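Local coordinates for homoserine O-acetyltransferase (Bacillus anthracis str. 'Ames Ancestor', PDB 3I1I), which probably transfers an acetyl group from acetyl-CoA to the hydroxyl of homoserine, an early step of methionine biosynthesis, at residues 23-28 with 105-110; 95-100 with 278-283; 213-218 with 274-279. One frame throughout, in Å; residues are numbered along the deposited sequence.

Contact 1 (23-28 with 105-110); sequences RTIPVQ and ITTGPK. With ACT (acetate ion), chain D.
The hydroxyl OG1 of Thr107 is gripped by the backbone N-H of Gln28, with Gln28 N 2.8 Å from Thr107 OG1 and an N-H...O angle of 168°. Thr107 OG1 also lies 3.4 Å from OXT of an acetate ion, probably from the crystallisation liquor, at best a weak bond. The bond from Gln28 N joins strand 24-34, second in order across the mixed sheet of the alpha/beta hydrolase fold, to the irregular chain that follows strand 87-91. Although 105-110 is no regular strand, the touching parts run nearly antiparallel, their end-to-end directions 169° apart. Contact between the two is made mostly by side chains reaching to backbone.

Gln28 supplies the second anchor. Its CG sits between its own backbone N and carbonyl carbon (chi1 52°) and the chain is extended beyond, which carries the amide across to the loop. There Gln28 NE2 donates an almost straight bond to Thr106 O at 2.9 Å, with the oxygen in the plane of the amide; the donor, however, stands above the Thr106 carbonyl plane and not on a lone pair. Methyl CG2 of Ile105 packs 3.5 Å from Gln28 CD, the two side chains crossing at about a right angle. The other amide atom, OE1, has a weak bond from Lys11, whereas the hydroxyl of Thr106 turns to Asn93 O.

A water adds a bridge, donating to Gln28 O at 3.0 Å and accepting a weak bond from Thr107 N at 3.4 Å. With OG1 turned to Gln28 N, the methyl of Thr107 meets the backbone of the strand and the end of Ile25: Thr107 CG2 lies 3.8 Å from Pro26 O and 4.2 Å from Ile25 CD1.

Contact 2 (95-100 with 278-283); sequences CNVQVK and NSWMYT
The Tyr282 ring meets Cys95 obliquely: Cys95 SG lies 5.0 Å from the ring centroid, 44° off the normal, a sulfur-aromatic contact. At the ring edge, in plane, is Asn278 O. Cys95 SG, anti to its own carbonyl carbon (chi1 -57°), comes closest at the root of the tyrosine, 3.7 Å from Tyr282 CB, while the phenol OH is bonded to Phe124 O. The Trp280 indole takes Val97 CG1 obliquely, 4.3 Å from Trp280 CE3; Phe51 also meets this indole.

The loop after strand 87-91 thus packs on helix 277-289, part of the region inserted in the alpha/beta hydrolase fold. The backbone of Cys95 to Val97 lies against Ser279, with Cys95 O 3.6 Å from Ser279 CB, and Cys95 O also nears Thr283 OG1. That hydroxyl donates to Ser279 O, which accepts Thr283 N from the opposite face of its plane.

No direct hydrogen bond crosses this buried interface. Ser279 OG, itself bonded to Asp276, accepts from a water 2.7 Å away that also donates to Asn96 O at 2.8 Å. Between the two segments the polar link is this one bridging water, which spends both protons on protein oxygens; the remainder is packing.

Contact 3 (213-218 with 274-279); sequences EEQPMK and LVDANS
The side-chain amide of Gln215 makes both hydrogen bonds across this contact, one with each of its polar atoms. Gln215 NE2 donates to Asp276 OD1 at 2.8 Å with an N-H...O angle of 171°, the oxygen in the amide plane and using its anti lone pair. Gln215 OE1 in turn accepts from Ala277 N at 2.9 Å, the N-H arriving from above the carbonyl plane. A donor and an acceptor used side by side fix which way round the amide lies, and its plane stands 84° from that of the carboxylate.

Asp276 is the N-cap of helix 277-289, so Gln215 adds bonds to this helix start from a second segment. With CG anti to the backbone N (chi1 179°), Asp276 OD2 takes the capping bond from Ser279 N at 3.1 Å, met from above the carboxylate plane, and a second bond from Ser279 OG at 2.9 Å. OD1 has a further partner in the hydroxyl of Tyr211. Three donors, and probably the Tyr211 hydroxyl as a fourth, thus surround one buried carboxylate at the start of a helix, which would probably favour its ionised form.

Outward from these bonds the packing is apolar. Pro216 CG touches Ala277 CB at 3.6 Å, and Ile200 of helix 186-202 lies against both residues. Farther along, Lys218 packs on Leu202 of the second subunit.

Pro216 is itself the N-cap residue of helix 217-228, so the starts of two helices meet here. Both belong to the helical region inserted between sheet strands 174-178 and 309-313, an insertion of the kind that forms the lid in alpha/beta hydrolase-fold enzymes.

From the N terminus, contact 1 closes a 76-residue loop, bringing the chain after strand 87-91 back to strand 24-34. Contact 2 opens inside that loop, at 95-100, and closes after 177 intervening residues on helix 277-289, so the two cross. Contact 3 falls in the span of contact 2, linking 213-218 to the start of the same helix and sharing Asn278 and Ser279 with it. Direct bonds probably join the neighbours: Thr107 O with Cys95 N, and Val97 O with Asp276 N, while Pro109 packs on Tyr282. Together they lead from the central sheet through the loop 95-110 to the helices inserted after strand 174-178.

Contact 1 (23-28 with 105-110)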
# COMPACT_ATOMS: atom_id res chain seq x y z
N ARG A 23 -14.40 25.35 10.05
CA ARG A 23 -15.70 24.98 9.50
C ARG A 23 -16.74 24.79 10.66
O ARG A 23 -16.39 24.24 11.71
CB ARG A 23 -15.55 23.70 8.70
CG ARG A 23 -16.82 23.20 8.03
CD ARG A 23 -17.14 23.98 6.78
NE ARG A 23 -18.28 23.34 6.13
CZ ARG A 23 -18.22 22.27 5.35
NH1 ARG A 23 -17.05 21.68 5.07
NH2 ARG A 23 -19.34 21.77 4.85
N THR A 24 -17.98 25.26 10.47
CA THR A 24 -19.02 25.11 11.49
C THR A 24 -20.18 24.29 10.95
O THR A 24 -20.77 24.66 9.95
CB THR A 24 -19.49 26.50 12.05
OG1 THR A 24 -18.36 27.18 12.64
CG2 THR A 24 -20.57 26.33 13.12
N ILE A 25 -20.48 23.16 11.59
CA ILE A 25 -21.61 22.33 11.19
C ILE A 25 -22.23 21.73 12.45
O ILE A 25 -21.60 21.73 13.50
CB ILE A 25 -21.18 21.20 10.18
CG1 ILE A 25 -20.08 20.30 10.79
CG2 ILE A 25 -20.70 21.78 8.87
CD1 ILE A 25 -19.97 18.90 10.17
N PRO A 26 -23.49 21.29 12.38
CA PRO A 26 -24.04 20.45 13.45
C PRO A 26 -23.34 19.08 13.53
O PRO A 26 -23.03 18.46 12.51
CB PRO A 26 -25.53 20.26 13.05
CG PRO A 26 -25.82 21.28 12.02
CD PRO A 26 -24.51 21.67 11.37
N VAL A 27 -23.16 18.60 14.76
CA VAL A 27 -22.55 17.30 15.00
C VAL A 27 -23.33 16.54 16.07
O VAL A 27 -23.99 17.14 16.91
CB VAL A 27 -21.08 17.47 15.49
CG1 VAL A 27 -20.22 18.22 14.44
CG2 VAL A 27 -21.07 18.20 16.77
N GLN A 28 -23.23 15.22 16.03
CA GLN A 28 -23.74 14.34 17.09
C GLN A 28 -22.65 13.34 17.43
O GLN A 28 -21.73 13.12 16.65
CB GLN A 28 -24.97 13.58 16.62
CG GLN A 28 -24.74 12.85 15.29
CD GLN A 28 -25.91 11.99 14.82
OE1 GLN A 28 -27.03 12.13 15.29
NE2 GLN A 28 -25.62 11.06 13.90
N ILE A 105 -23.18 6.29 16.66
CA ILE A 105 -23.75 7.61 16.36
C ILE A 105 -22.61 8.61 16.14
O ILE A 105 -21.87 8.93 17.07
CB ILE A 105 -24.71 8.10 17.51
CG1 ILE A 105 -25.87 7.10 17.69
CG2 ILE A 105 -25.23 9.52 17.23
CD1 ILE A 105 -26.46 7.06 19.12
N THR A 106 -22.49 9.09 14.91
CA THR A 106 -21.30 9.84 14.49
C THR A 106 -21.72 10.93 13.52
O THR A 106 -22.84 10.92 13.03
CB THR A 106 -20.28 8.92 13.78
OG1 THR A 106 -19.00 9.56 13.76
CG2 THR A 106 -20.70 8.59 12.33
N THR A 107 -20.81 11.87 13.28
CA THR A 107 -20.94 12.78 12.15
C THR A 107 -19.75 12.64 11.23
O THR A 107 -18.62 12.64 11.69
CB THR A 107 -21.07 14.24 12.62
OG1 THR A 107 -22.12 14.32 13.58
CG2 THR A 107 -21.37 15.17 11.43
N GLY A 108 -20.02 12.50 9.94
CA GLY A 108 -19.00 12.19 8.95
C GLY A 108 -19.51 12.30 7.51
O GLY A 108 -20.60 12.86 7.27
N PRO A 109 -18.73 11.78 6.55
CA PRO A 109 -19.07 11.92 5.16
C PRO A 109 -20.36 11.25 4.75
O PRO A 109 -20.94 11.63 3.73
CB PRO A 109 -17.88 11.28 4.42
CG PRO A 109 -16.83 11.06 5.42
CD PRO A 109 -17.46 11.08 6.76
N LYS A 110 -20.82 10.25 5.50
CA LYS A 110 -22.13 9.68 5.24
C LYS A 110 -23.28 10.51 5.77
O LYS A 110 -24.44 10.26 5.39
CB LYS A 110 -22.27 8.27 5.81
CG LYS A 110 -21.73 7.15 4.93
CD LYS A 110 -22.42 7.09 3.53
CE LYS A 110 -21.49 6.49 2.43
NZ LYS A 110 -21.71 7.01 1.00
C ACT D . -25.74 15.32 11.92
O ACT D . -25.75 15.98 10.85
OXT ACT D . -25.11 14.23 11.87
CH3 ACT D . -26.43 15.79 13.18
O HOH W 1 -19.05 11.76 16.15

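Contact 2 (95-100 with 278-283)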
# COMPACT_ATOMS: atom_id res chain seq x y z
N CYS A 95 -16.38 10.84 12.15
CA CYS A 95 -16.11 9.98 11.01
C CYS A 95 -15.88 8.50 11.39
O CYS A 95 -15.06 7.81 10.75
CB CYS A 95 -14.91 10.48 10.25
SG CYS A 95 -15.11 12.18 9.70
N ASN A 96 -16.62 8.01 12.39
CA ASN A 96 -16.46 6.65 12.82
C ASN A 96 -16.59 5.77 11.59
O ASN A 96 -17.50 5.97 10.79
CB ASN A 96 -17.50 6.26 13.87
CG ASN A 96 -17.22 4.92 14.49
OD1 ASN A 96 -17.50 3.88 13.90
ND2 ASN A 96 -16.67 4.92 15.71
N VAL A 97 -15.69 4.81 11.43
CA VAL A 97 -15.66 4.03 10.19
C VAL A 97 -16.79 3.00 10.12
O VAL A 97 -17.27 2.68 9.03
CB VAL A 97 -14.29 3.33 9.96
CG1 VAL A 97 -13.19 4.36 10.02
CG2 VAL A 97 -14.06 2.19 10.96
N GLN A 98 -17.21 2.50 11.27
CA GLN A 98 -18.27 1.50 11.35
C GLN A 98 -19.61 2.16 11.24
O GLN A 98 -20.47 1.97 12.11
CB GLN A 98 -18.24 0.78 12.68
CG GLN A 98 -17.04 -0.05 12.89
CD GLN A 98 -17.22 -0.92 14.10
OE1 GLN A 98 -18.25 -1.62 14.24
NE2 GLN A 98 -16.23 -0.90 15.01
N VAL A 99 -19.78 2.95 10.18
CA VAL A 99 -20.94 3.84 10.07
C VAL A 99 -22.21 3.05 9.80
O VAL A 99 -23.28 3.51 10.13
CB VAL A 99 -20.77 4.91 8.96
CG1 VAL A 99 -21.38 4.42 7.65
CG2 VAL A 99 -21.47 6.22 9.41
N LYS A 100 -22.10 1.86 9.22
CA LYS A 100 -23.27 1.01 9.01
C LYS A 100 -23.71 0.28 10.28
O LYS A 100 -24.85 -0.17 10.36
CB LYS A 100 -23.04 0.00 7.87
CG LYS A 100 -22.45 0.62 6.59
CD LYS A 100 -22.52 -0.35 5.39
CE LYS A 100 -21.23 -0.36 4.52
NZ LYS A 100 -21.06 -1.69 3.87
N ASN A 278 -14.96 6.55 2.63
CA ASN A 278 -14.71 7.98 2.88
C ASN A 278 -14.38 8.22 4.37
O ASN A 278 -13.47 9.00 4.69
CB ASN A 278 -15.90 8.84 2.46
CG ASN A 278 -16.08 8.90 0.94
OD1 ASN A 278 -15.18 8.60 0.16
ND2 ASN A 278 -17.25 9.33 0.51
N SER A 279 -15.11 7.53 5.24
CA SER A 279 -14.91 7.63 6.65
C SER A 279 -13.48 7.17 7.00
O SER A 279 -12.76 7.81 7.81
CB SER A 279 -15.94 6.79 7.41
OG SER A 279 -17.21 7.42 7.38
N TRP A 280 -13.09 6.06 6.40
CA TRP A 280 -11.76 5.53 6.59
C TRP A 280 -10.72 6.57 6.18
O TRP A 280 -9.78 6.78 6.90
CB TRP A 280 -11.57 4.24 5.77
CG TRP A 280 -10.30 3.55 6.10
CD1 TRP A 280 -9.02 3.91 5.71
CD2 TRP A 280 -10.17 2.41 6.91
NE1 TRP A 280 -8.11 3.04 6.24
CE2 TRP A 280 -8.78 2.10 6.98
CE3 TRP A 280 -11.08 1.59 7.58
CZ2 TRP A 280 -8.30 1.02 7.71
CZ3 TRP A 280 -10.60 0.52 8.32
CH2 TRP A 280 -9.22 0.23 8.36
N MSE A 281 -10.91 7.22 5.03
CA MSE A 281 -9.96 8.24 4.59
C MSE A 281 -9.83 9.37 5.62
O MSE A 281 -8.70 9.77 5.94
CB MSE A 281 -10.35 8.90 3.26
CG MSE A 281 -10.40 8.03 2.02
SE MSE A 281 -10.81 9.21 0.45
CE MSE A 281 -10.24 10.86 1.11
N TYR A 282 -10.96 9.93 6.08
CA TYR A 282 -10.92 11.08 7.01
C TYR A 282 -10.23 10.73 8.31
O TYR A 282 -9.43 11.53 8.83
CB TYR A 282 -12.32 11.62 7.30
CG TYR A 282 -12.78 12.62 6.30
CD1 TYR A 282 -13.37 12.21 5.12
CD2 TYR A 282 -12.63 13.99 6.50
CE1 TYR A 282 -13.79 13.13 4.18
CE2 TYR A 282 -13.06 14.91 5.55
CZ TYR A 282 -13.64 14.46 4.40
OH TYR A 282 -14.08 15.31 3.42
N THR A 283 -10.48 9.51 8.79
CA THR A 283 -9.87 9.03 10.03
C THR A 283 -8.37 8.79 9.78
O THR A 283 -7.56 9.20 10.61
CB THR A 283 -10.56 7.74 10.52
OG1 THR A 283 -11.94 8.02 10.67
CG2 THR A 283 -10.00 7.26 11.87
O HOH W 2 -18.50 8.32 9.56

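Contact 3 (213-218 with 274-279)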
# COMPACT_ATOMS: atom_id res chain seq x y z
N GLU A 213 -23.92 3.59 -1.96
CA GLU A 213 -24.02 2.36 -1.18
C GLU A 213 -23.05 1.30 -1.66
O GLU A 213 -22.85 0.29 -0.99
CB GLU A 213 -25.46 1.80 -1.23
CG GLU A 213 -26.54 2.70 -0.54
CD GLU A 213 -26.06 3.29 0.79
OE1 GLU A 213 -25.65 2.49 1.68
OE2 GLU A 213 -26.09 4.55 0.95
N GLU A 214 -22.43 1.53 -2.81
CA GLU A 214 -21.43 0.59 -3.34
C GLU A 214 -19.99 0.99 -3.03
O GLU A 214 -19.34 1.71 -3.80
CB GLU A 214 -21.64 0.40 -4.83
CG GLU A 214 -22.67 -0.68 -5.10
CD GLU A 214 -23.27 -0.58 -6.47
OE1 GLU A 214 -23.15 -1.57 -7.21
OE2 GLU A 214 -23.85 0.49 -6.79
N GLN A 215 -19.51 0.48 -1.91
CA GLN A 215 -18.18 0.81 -1.38
C GLN A 215 -17.12 0.37 -2.35
O GLN A 215 -17.27 -0.66 -2.95
CB GLN A 215 -17.95 0.11 -0.04
CG GLN A 215 -18.89 0.59 1.09
CD GLN A 215 -18.58 1.99 1.59
OE1 GLN A 215 -17.48 2.51 1.38
NE2 GLN A 215 -19.54 2.60 2.27
N PRO A 216 -16.02 1.14 -2.49
CA PRO A 216 -14.86 0.70 -3.28
C PRO A 216 -14.05 -0.36 -2.54
O PRO A 216 -13.04 -0.05 -1.93
CB PRO A 216 -14.07 1.98 -3.49
CG PRO A 216 -14.37 2.79 -2.30
CD PRO A 216 -15.79 2.47 -1.89
N MSE A 217 -14.50 -1.59 -2.61
CA MSE A 217 -13.94 -2.69 -1.82
C MSE A 217 -12.47 -3.03 -2.12
O MSE A 217 -11.72 -3.38 -1.21
CB MSE A 217 -14.80 -3.95 -1.98
CG MSE A 217 -16.26 -3.77 -1.52
SE MSE A 217 -16.39 -3.32 0.39
CE MSE A 217 -15.94 -5.08 1.16
N LYS A 218 -12.04 -2.93 -3.37
CA LYS A 218 -10.62 -3.22 -3.66
C LYS A 218 -9.71 -2.22 -2.99
O LYS A 218 -8.80 -2.58 -2.26
CB LYS A 218 -10.33 -3.24 -5.15
CG LYS A 218 -11.02 -4.35 -5.87
CD LYS A 218 -10.74 -4.31 -7.39
CE LYS A 218 -11.57 -5.32 -8.17
NZ LYS A 218 -11.15 -5.33 -9.62
N LEU A 274 -18.55 -3.85 7.37
CA LEU A 274 -19.40 -2.79 7.87
C LEU A 274 -18.84 -1.39 7.72
O LEU A 274 -19.37 -0.46 8.31
CB LEU A 274 -19.68 -2.99 9.38
CG LEU A 274 -20.49 -4.23 9.83
CD1 LEU A 274 -21.12 -3.98 11.27
CD2 LEU A 274 -21.57 -4.65 8.78
N VAL A 275 -17.80 -1.23 6.92
CA VAL A 275 -16.95 -0.05 7.00
C VAL A 275 -17.21 0.88 5.84
O VAL A 275 -17.50 0.42 4.75
CB VAL A 275 -15.46 -0.48 7.04
CG1 VAL A 275 -14.52 0.66 6.76
CG2 VAL A 275 -15.18 -1.12 8.40
N ASP A 276 -17.11 2.19 6.08
CA ASP A 276 -17.27 3.19 5.02
C ASP A 276 -15.93 3.79 4.56
O ASP A 276 -15.15 4.29 5.35
CB ASP A 276 -18.17 4.33 5.49
CG ASP A 276 -18.34 5.41 4.43
OD1 ASP A 276 -18.83 5.08 3.31
OD2 ASP A 276 -17.96 6.56 4.72
N ALA A 277 -15.72 3.80 3.25
CA ALA A 277 -14.42 4.17 2.66
C ALA A 277 -14.06 5.63 2.94
O ALA A 277 -12.95 5.89 3.41
CB ALA A 277 -14.40 3.88 1.14
N ASN A 278 -14.96 6.55 2.63
CA ASN A 278 -14.71 7.98 2.88
C ASN A 278 -14.38 8.22 4.37
O ASN A 278 -13.47 9.00 4.69
CB ASN A 278 -15.90 8.84 2.46
CG ASN A 278 -16.08 8.90 0.94
OD1 ASN A 278 -15.18 8.60 0.16
ND2 ASN A 278 -17.25 9.33 0.51
N SER A 279 -15.11 7.53 5.24
CA SER A 279 -14.91 7.63 6.65
C SER A 279 -13.48 7.17 7.00
O SER A 279 -12.76 7.81 7.81
CB SER A 279 -15.94 6.79 7.41
OG SER A 279 -17.21 7.42 7.38